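Exodeoxyribonuclease 10 (Escherichia coli, PDB 4FZX) degrades single- and double-stranded DNA from the 3' end as a magnesium-dependent exonuclease of the DnaQ (DEDDh) family, serving in DNA repair. Local coordinates at residues C[1-7]-C[19-25]; C[114-118]-C[142-146]. All blocks are in the same frame, centred on the assembly; numbering follows the deposited sequence.

Both contacts are largely buried, and they meet in the interior of the exonuclease fold. Contact 1 pairs two neighbouring strands of the central mixed sheet, 2-9 and 16-25; contact 2 packs helix 114-120 on helix 136-154, the long helix that also lies against that sheet. Their centres are about 13 Å apart, and they touch where A144 of segment 142-146 packs on the sheet, its CB 3.7 Å from V22 CG2. Contact 1 is held by a backbone hydrogen-bond ladder, with a salt bridge on one face and D6 of the metal site on the other. Contact 2 relies mostly on apolar side chains, with one weak polar link, and its 114-118 segment reaches the bound DNA.

Contact 1 (C[1-7]-C[19-25]); sequences MLRIIDT and IASVDVI. With NA (sodium ion), chain G; NA (sodium ion), chain E.
R3 and D23 face each other across a non-hydrogen-bonded pair of the antiparallel hairpin, and their side chains run alongside one another in the same direction. The arginine offers its edge: NE reaches D23 OD1 at 2.8 Å and NH2 reaches OD2 at 3.0 Å, both bonds almost straight. Each oxygen is approached on its syn side, and the guanidinium and carboxylate planes are only 16° apart. R3 leaves the backbone with CG trans to N (chi1 -179°) and bends at chi3, which turns NE and NH2 together toward the carboxylate. The side chain of M1, a selenomethionine, passes obliquely by D23, its SE 3.6 Å from D23 CG, while M1 CG rests on I25.

The other face carries L2, I4, D6 and, from the partner strand, A20, V22 and V24. There I4 CD1 presses against V24 CG2 at 3.5 Å, a tight fit, and I4 CB lies against V22 CG2. Between the faces the backbone ladder includes mutual bonds in the L2-V24 and D6-A20 pairs. Helix 136-154 covers the I4 face, with A136 and C140 by D6, A144 by I4, V22 and V24, and M151 by L2.

D6 directs its carboxylate to two sodium ions, with OD1 2.4 Å from one and OD2 2.9 Å from the other; E8 and D139 complete the protein part of the metal site. The two aspartates, D6 and D23, thus have different work: D23 is tied flat by R3 and further bonded by N31, whereas D6 shares the sodium ions with DNA phosphates, consistent with these positions being those of the magnesium cofactor.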
# COMPACT_ATOMS: atom_id res chain seq x y z
N MSE C 1 -2.28 -23.65 -25.62
CA MSE C 1 -0.88 -23.84 -26.09
C MSE C 1 -0.11 -22.52 -26.02
O MSE C 1 -0.52 -21.51 -26.58
CB MSE C 1 -0.86 -24.37 -27.51
CG MSE C 1 0.53 -24.71 -28.02
SE MSE C 1 1.39 -23.19 -28.92
CE MSE C 1 0.66 -23.47 -30.72
N LEU C 2 1.05 -22.57 -25.36
CA LEU C 2 1.93 -21.42 -25.32
C LEU C 2 3.20 -21.72 -26.11
O LEU C 2 3.77 -22.81 -26.00
CB LEU C 2 2.27 -21.09 -23.87
CG LEU C 2 0.99 -20.99 -23.03
CD1 LEU C 2 1.10 -21.85 -21.78
CD2 LEU C 2 0.72 -19.55 -22.69
N ARG C 3 3.58 -20.79 -26.97
CA ARG C 3 4.80 -20.96 -27.74
C ARG C 3 5.96 -20.19 -27.11
O ARG C 3 5.91 -18.97 -26.98
CB ARG C 3 4.58 -20.52 -29.18
CG ARG C 3 5.79 -20.69 -30.06
CD ARG C 3 5.38 -20.78 -31.49
NE ARG C 3 4.67 -22.03 -31.73
CZ ARG C 3 3.96 -22.30 -32.83
NH1 ARG C 3 3.86 -21.39 -33.80
NH2 ARG C 3 3.38 -23.49 -32.96
N ILE C 4 6.95 -20.93 -26.62
CA ILE C 4 8.11 -20.32 -26.03
C ILE C 4 9.08 -19.99 -27.15
O ILE C 4 9.29 -20.81 -28.03
CB ILE C 4 8.81 -21.28 -25.01
CG1 ILE C 4 7.95 -21.45 -23.76
CG2 ILE C 4 10.22 -20.76 -24.64
CD1 ILE C 4 6.55 -22.03 -24.04
N ILE C 5 9.59 -18.76 -27.14
CA ILE C 5 10.48 -18.24 -28.18
C ILE C 5 11.81 -17.82 -27.56
O ILE C 5 11.83 -17.21 -26.49
CB ILE C 5 9.88 -16.98 -28.89
CG1 ILE C 5 8.78 -17.37 -29.86
CG2 ILE C 5 10.97 -16.25 -29.70
CD1 ILE C 5 9.24 -17.36 -31.30
N ASP C 6 12.90 -18.09 -28.26
CA ASP C 6 14.18 -17.47 -27.93
C ASP C 6 14.94 -17.07 -29.19
O ASP C 6 14.86 -17.74 -30.22
CB ASP C 6 15.04 -18.40 -27.06
CG ASP C 6 16.33 -17.72 -26.59
OD1 ASP C 6 16.27 -16.88 -25.67
OD2 ASP C 6 17.41 -18.04 -27.12
N THR C 7 15.76 -16.04 -29.04
CA THR C 7 16.48 -15.40 -30.13
C THR C 7 17.91 -15.11 -29.65
O THR C 7 18.09 -14.46 -28.64
CB THR C 7 15.80 -14.04 -30.48
OG1 THR C 7 14.50 -14.27 -31.02
CG2 THR C 7 16.61 -13.30 -31.47
N ILE C 19 16.99 -18.32 -34.08
CA ILE C 19 15.71 -18.30 -33.40
C ILE C 19 15.23 -19.73 -33.20
O ILE C 19 15.59 -20.64 -33.97
CB ILE C 19 14.67 -17.54 -34.23
CG1 ILE C 19 13.38 -17.35 -33.43
CG2 ILE C 19 14.41 -18.28 -35.56
CD1 ILE C 19 12.36 -16.40 -34.10
N ALA C 20 14.41 -19.92 -32.18
CA ALA C 20 13.89 -21.24 -31.86
C ALA C 20 12.60 -21.12 -31.05
O ALA C 20 12.33 -20.05 -30.47
CB ALA C 20 14.92 -22.03 -31.08
N SER C 21 11.83 -22.20 -30.99
CA SER C 21 10.66 -22.26 -30.11
C SER C 21 10.30 -23.69 -29.68
O SER C 21 10.65 -24.66 -30.36
CB SER C 21 9.44 -21.58 -30.76
OG SER C 21 8.89 -22.37 -31.80
N VAL C 22 9.59 -23.80 -28.56
CA VAL C 22 8.87 -25.02 -28.23
C VAL C 22 7.46 -24.65 -27.82
O VAL C 22 7.17 -23.48 -27.49
CB VAL C 22 9.55 -25.77 -27.09
CG1 VAL C 22 10.85 -26.41 -27.56
CG2 VAL C 22 9.80 -24.83 -25.91
N ASP C 23 6.56 -25.62 -27.84
CA ASP C 23 5.20 -25.38 -27.39
C ASP C 23 4.99 -26.09 -26.08
O ASP C 23 5.49 -27.20 -25.87
CB ASP C 23 4.18 -25.85 -28.44
CG ASP C 23 4.29 -25.08 -29.76
OD1 ASP C 23 4.89 -23.98 -29.78
OD2 ASP C 23 3.82 -25.59 -30.80
N VAL C 24 4.30 -25.42 -25.16
CA VAL C 24 3.85 -26.07 -23.93
C VAL C 24 2.35 -26.34 -24.03
O VAL C 24 1.56 -25.43 -24.23
CB VAL C 24 4.17 -25.21 -22.68
CG1 VAL C 24 3.59 -25.86 -21.42
CG2 VAL C 24 5.69 -25.03 -22.53
N ILE C 25 2.00 -27.62 -24.02
CA ILE C 25 0.61 -28.08 -24.12
C ILE C 25 0.39 -29.09 -23.00
O ILE C 25 1.06 -30.11 -22.95
CB ILE C 25 0.34 -28.80 -25.49
CG1 ILE C 25 0.90 -27.98 -26.67
CG2 ILE C 25 -1.17 -29.08 -25.67
CD1 ILE C 25 0.54 -28.51 -28.06
NA NA G . 19.17 -17.21 -24.97
NA NA E . 16.58 -14.72 -24.63
O HOH W 1 16.38 -13.93 -26.63
O HOH W 2 16.86 -16.27 -22.67
O HOH W 3 14.47 -13.88 -24.03
O HOH W 4 21.61 -16.40 -24.54

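Contact 2 (C[114-118]-C[142-146]). With nucleotides of chain A.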
# COMPACT_ATOMS: atom_id res chain seq x y z
N ASN C 114 17.55 -16.00 -16.66
CA ASN C 114 16.99 -17.28 -17.09
C ASN C 114 17.66 -18.47 -16.38
O ASN C 114 16.97 -19.33 -15.82
CB ASN C 114 17.07 -17.43 -18.62
CG ASN C 114 16.08 -18.48 -19.18
OD1 ASN C 114 14.99 -18.66 -18.67
ND2 ASN C 114 16.47 -19.12 -20.27
N MSE C 115 19.00 -18.51 -16.39
CA MSE C 115 19.71 -19.64 -15.80
C MSE C 115 19.74 -19.60 -14.27
O MSE C 115 19.68 -20.65 -13.62
CB MSE C 115 21.13 -19.79 -16.34
CG MSE C 115 21.83 -21.10 -15.88
SE MSE C 115 20.86 -22.74 -16.44
CE MSE C 115 21.92 -24.09 -15.48
N ALA C 116 19.79 -18.41 -13.70
CA ALA C 116 19.70 -18.30 -12.24
C ALA C 116 18.37 -18.88 -11.72
O ALA C 116 18.36 -19.58 -10.72
CB ALA C 116 19.86 -16.87 -11.81
N LEU C 117 17.27 -18.58 -12.41
CA LEU C 117 15.97 -19.12 -12.04
C LEU C 117 16.00 -20.64 -12.17
O LEU C 117 15.61 -21.36 -11.26
CB LEU C 117 14.89 -18.56 -12.97
CG LEU C 117 13.90 -17.46 -12.57
CD1 LEU C 117 13.84 -17.18 -11.06
CD2 LEU C 117 14.11 -16.20 -13.38
N TYR C 118 16.43 -21.12 -13.33
CA TYR C 118 16.52 -22.57 -13.56
C TYR C 118 17.32 -23.25 -12.44
O TYR C 118 16.93 -24.32 -11.95
CB TYR C 118 17.17 -22.86 -14.90
CG TYR C 118 17.14 -24.32 -15.28
CD1 TYR C 118 18.23 -25.15 -15.03
CD2 TYR C 118 16.03 -24.87 -15.93
CE1 TYR C 118 18.21 -26.49 -15.40
CE2 TYR C 118 16.00 -26.22 -16.28
CZ TYR C 118 17.09 -27.02 -16.01
OH TYR C 118 17.07 -28.35 -16.36
N ILE C 142 14.85 -24.45 -21.32
CA ILE C 142 15.02 -23.90 -19.98
C ILE C 142 13.81 -23.03 -19.63
O ILE C 142 13.19 -23.21 -18.58
CB ILE C 142 16.29 -23.01 -19.90
CG1 ILE C 142 17.55 -23.83 -20.22
CG2 ILE C 142 16.39 -22.35 -18.54
CD1 ILE C 142 17.68 -25.12 -19.43
N THR C 143 13.43 -22.15 -20.54
CA THR C 143 12.36 -21.20 -20.28
C THR C 143 11.02 -21.92 -20.21
O THR C 143 10.23 -21.67 -19.30
CB THR C 143 12.34 -20.10 -21.34
OG1 THR C 143 13.63 -19.47 -21.36
CG2 THR C 143 11.26 -19.05 -21.05
N ALA C 144 10.83 -22.92 -21.07
CA ALA C 144 9.62 -23.74 -21.02
C ALA C 144 9.52 -24.46 -19.68
O ALA C 144 8.46 -24.44 -19.04
CB ALA C 144 9.60 -24.74 -22.18
N ALA C 145 10.61 -25.08 -19.25
CA ALA C 145 10.62 -25.72 -17.92
C ALA C 145 10.28 -24.71 -16.83
O ALA C 145 9.53 -25.01 -15.90
CB ALA C 145 11.99 -26.39 -17.64
N LEU C 146 10.83 -23.50 -16.94
CA LEU C 146 10.53 -22.45 -15.99
C LEU C 146 9.04 -22.06 -16.03
O LEU C 146 8.44 -21.81 -14.99
CB LEU C 146 11.40 -21.23 -16.26
CG LEU C 146 11.03 -19.98 -15.47
CD1 LEU C 146 11.11 -20.23 -13.94
CD2 LEU C 146 11.90 -18.79 -15.89
P DA A 16 18.94 -12.58 -18.55
OP1 DA A 16 18.35 -13.93 -18.58
OP2 DA A 16 20.38 -12.34 -18.24
O5' DA A 16 18.61 -11.87 -19.95
C5' DA A 16 17.32 -11.98 -20.53
C4' DA A 16 17.31 -11.33 -21.91
O4' DA A 16 17.25 -9.88 -21.74
C3' DA A 16 18.57 -11.58 -22.75
O3' DA A 16 18.39 -12.76 -23.58
C2' DA A 16 18.68 -10.30 -23.58
C1' DA A 16 18.12 -9.25 -22.64
N9 DA A 16 19.17 -8.60 -21.89
C8 DA A 16 20.16 -9.18 -21.17
N7 DA A 16 21.03 -8.33 -20.68
C5 DA A 16 20.56 -7.11 -21.11
C6 DA A 16 21.06 -5.81 -20.94
N6 DA A 16 22.16 -5.53 -20.24
N1 DA A 16 20.39 -4.82 -21.55
C2 DA A 16 19.29 -5.12 -22.27
N3 DA A 16 18.73 -6.31 -22.51
C4 DA A 16 19.44 -7.26 -21.88
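N114 and T143 meet where two helices of the DnaQ-type, RNase H-like exonuclease fold pack together, with segment axes 9.9 Å apart and inclined at 49°. The side chain of N114 crosses that of T143 at about a right angle. Its CG stands trans to the backbone N (chi1 -160°), carrying the amide across to the second helix, where ND2 gives T143 OG1 a weak, bent hydrogen bond. The same threonine hydroxyl also bonds to the carbonyl of D139, one turn earlier in its helix and a residue of the metal site. N114 ND2 also lies 3.7 Å from I142 CG2, the two side chains meeting at a slant.

Y118 and I142 form the main apolar pair. The tyrosine swings its ring over to helix 136-154, and I142 meets it at about a right angle. The isoleucine uses both branches: I142 CD1 sits over one face of the Y118 ring, 3.9 Å from its centroid and 16° off the normal, a CH-pi contact, while I142 CG2 touches Y118 CD2 nearer the root of the ring. A145 CB lies at the ring edge instead, beside Y118 CE2. Past the ring, Y118 OH bonds to the backbone N of V125.

Farther along the two helices, L146 extends toward L117, and the L146 CD2 methyl reaches L117 CG at 4.1 Å as the two leucines pass obliquely. T99 and A103 of helix 99-106 adjoin this leucine pair.

N114 also begins its helix beside the DNA: its backbone N donates a nearly straight hydrogen bond to OP1 of DA16 in chain A, 2.9 Å away.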